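Local structure of type IV pilin structural subunit (Pseudomonas aeruginosa, 3JYZ) at residues A[56-61]-A[71-76]. The protein probably serves as the structural subunit that polymerises into type IV pili, the thin surface filaments of this bacterium. Sequence-based numbering, arbitrary orientation.
Sequences YVTSVL and TITYVA
The phenol ring of Tyr74 meets Val57 and the carbonyl of Tyr56 obliquely: CG2 of Val57 comes to 3.9 Å from Tyr74 CE1, and Tyr56 O lies 3.5 Å from Tyr74 CD1, also oblique to the ring. Val57, Val60, Ile72 and Tyr74 share the face of this antiparallel β-hairpin that packs on the long helix 4-28, as expected of the pilin fold, in which a sheet lies against the N-terminal helix. The Tyr74 hydroxyl is hydrogen-bonded to the carbonyl of Val11 in that helix, which anchors the far end of the ring. With CG1 of Val57 anti to the backbone N (chi1 179°), that methyl slants across Ile72, Val57 CG1 to Ile72 CG2 4.0 Å, and CG2 of Val57 faces the tyrosine.

A classic β-bulge sets two residues of the first strand, Thr58 and Ser59, against Thr73 of the second. Thr73 O accepts a short but bent bond from Thr58 N (2.7 Å, N-H...O angle 135°) and a weak but straighter one from Ser59 N. Beyond the bulge the pairing is regular, Leu61 and Thr71 exchanging two backbone bonds. At the Tyr56 end, Val75 N, at the N-cap of helix 76-79, reaches Tyr56 O at 2.9 Å from above the carbonyl plane, 48° out of it. Val75 CG2 meets Thr58 OG1 at 3.3 Å.

On the face carrying Ser59, Thr71 and Thr73, the serine and Thr73 hydroxyls do not bond directly; a water joins Ser59 OG to Thr73 OG1 and donates a hydrogen bond to Thr71 O at 2.8 Å.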
loop_
_atom_site.group_PDB
_atom_site.type_symbol
_atom_site.label_atom_id
_atom_site.label_comp_id
_atom_site.label_asym_id
_atom_site.label_seq_id
_atom_site.Cartn_x
_atom_site.Cartn_y
_atom_site.Cartn_z
ATOM N N TYR A 56 1.522 12.999 9.693
ATOM C CA TYR A 56 1.122 13.136 8.298
ATOM C C TYR A 56 0.238 11.971 7.862
ATOM O O TYR A 56 -0.379 12.162 6.854
ATOM C CB TYR A 56 2.351 13.231 7.393
ATOM C CG TYR A 56 3.199 14.459 7.638
ATOM C CD1 TYR A 56 2.611 15.701 7.851
ATOM C CD2 TYR A 56 4.584 14.375 7.656
ATOM C CE1 TYR A 56 3.383 16.824 8.074
ATOM C CE2 TYR A 56 5.364 15.496 7.878
ATOM C CZ TYR A 56 4.759 16.717 8.088
ATOM O OH TYR A 56 5.529 17.836 8.308
ATOM N N VAL A 57 0.222 10.906 8.546
ATOM C CA VAL A 57 -0.515 9.720 8.181
ATOM C C VAL A 57 -1.611 9.398 9.186
ATOM O O VAL A 57 -1.335 9.254 10.295
ATOM C CB VAL A 57 0.401 8.539 8.035
ATOM C CG1 VAL A 57 -0.371 7.298 7.671
ATOM C CG2 VAL A 57 1.385 8.865 6.971
ATOM N N THR A 58 -2.843 9.371 8.712
ATOM C CA THR A 58 -3.986 8.998 9.544
ATOM C C THR A 58 -3.973 7.501 9.831
ATOM O O THR A 58 -4.140 7.075 10.972
ATOM C CB THR A 58 -5.305 9.368 8.853
ATOM O OG1 THR A 58 -5.436 10.793 8.833
ATOM C CG2 THR A 58 -6.508 8.766 9.580
ATOM N N SER A 59 -3.744 6.701 8.796
ATOM C CA SER A 59 -3.862 5.260 8.935
ATOM C C SER A 59 -3.162 4.526 7.805
ATOM O O SER A 59 -3.022 5.056 6.699
ATOM C CB SER A 59 -5.341 4.855 8.984
ATOM O OG SER A 59 -6.026 5.257 7.808
ATOM N N VAL A 60 -2.719 3.311 8.109
ATOM C CA VAL A 60 -2.134 2.400 7.134
ATOM C C VAL A 60 -2.845 1.086 7.398
ATOM O O VAL A 60 -2.543 0.402 8.374
ATOM C CB VAL A 60 -0.627 2.226 7.385
ATOM C CG1 VAL A 60 -0.022 1.261 6.374
ATOM C CG2 VAL A 60 0.083 3.589 7.337
ATOM N N LEU A 61 -3.817 0.752 6.554
ATOM C CA LEU A 61 -4.692 -0.382 6.851
ATOM C C LEU A 61 -4.684 -1.431 5.751
ATOM O O LEU A 61 -4.741 -1.107 4.561
ATOM C CB LEU A 61 -6.126 0.100 7.095
ATOM C CG LEU A 61 -6.330 0.822 8.429
ATOM C CD1 LEU A 61 -7.678 1.530 8.441
ATOM C CD2 LEU A 61 -6.211 -0.134 9.615
ATOM N N THR A 71 -4.078 0.450 2.241
ATOM C CA THR A 71 -4.461 1.830 1.964
ATOM C C THR A 71 -3.789 2.741 2.973
ATOM O O THR A 71 -3.935 2.551 4.189
ATOM C CB THR A 71 -5.983 2.025 2.062
ATOM O OG1 THR A 71 -6.622 1.160 1.121
ATOM C CG2 THR A 71 -6.366 3.474 1.768
ATOM N N ILE A 72 -3.035 3.713 2.473
ATOM C CA ILE A 72 -2.470 4.746 3.325
ATOM C C ILE A 72 -3.335 5.987 3.176
ATOM O O ILE A 72 -3.543 6.482 2.058
ATOM C CB ILE A 72 -1.057 5.110 2.902
ATOM C CG1 ILE A 72 -0.167 3.870 2.873
ATOM C CG2 ILE A 72 -0.489 6.178 3.837
ATOM C CD1 ILE A 72 1.196 4.151 2.250
ATOM N N THR A 73 -3.851 6.472 4.303
ATOM C CA THR A 73 -4.655 7.684 4.333
ATOM C C THR A 73 -3.852 8.782 5.010
ATOM O O THR A 73 -3.367 8.610 6.126
ATOM C CB THR A 73 -5.971 7.440 5.096
ATOM O OG1 THR A 73 -6.723 6.416 4.433
ATOM C CG2 THR A 73 -6.802 8.733 5.175
ATOM N N TYR A 74 -3.697 9.912 4.327
ATOM C CA TYR A 74 -2.898 11.019 4.841
ATOM C C TYR A 74 -3.746 12.069 5.543
ATOM O O TYR A 74 -4.918 12.221 5.227
ATOM C CB TYR A 74 -2.143 11.671 3.683
ATOM C CG TYR A 74 -1.073 10.762 3.159
ATOM C CD1 TYR A 74 0.198 10.792 3.694
ATOM C CD2 TYR A 74 -1.350 9.833 2.163
ATOM C CE1 TYR A 74 1.186 9.948 3.239
ATOM C CE2 TYR A 74 -0.363 8.975 1.698
ATOM C CZ TYR A 74 0.903 9.047 2.239
ATOM O OH TYR A 74 1.916 8.212 1.809
ATOM N N VAL A 75 -3.145 12.777 6.495
ATOM C CA VAL A 75 -3.819 13.911 7.120
ATOM C C VAL A 75 -3.686 15.080 6.147
ATOM O O VAL A 75 -2.635 15.719 6.062
ATOM C CB VAL A 75 -3.221 14.257 8.495
ATOM C CG1 VAL A 75 -4.129 15.257 9.225
ATOM C CG2 VAL A 75 -3.038 12.983 9.337
ATOM N N ALA A 76 -4.751 15.324 5.393
ATOM C CA ALA A 76 -4.692 16.260 4.273
ATOM C C ALA A 76 -4.128 17.628 4.660
ATOM O O ALA A 76 -3.266 18.165 3.971
ATOM C CB ALA A 76 -6.047 16.397 3.624
HETATM O O HOH W 1 -6.074 3.910 5.418
HETATM O O HOH W 2 -6.795 -1.441 2.024
#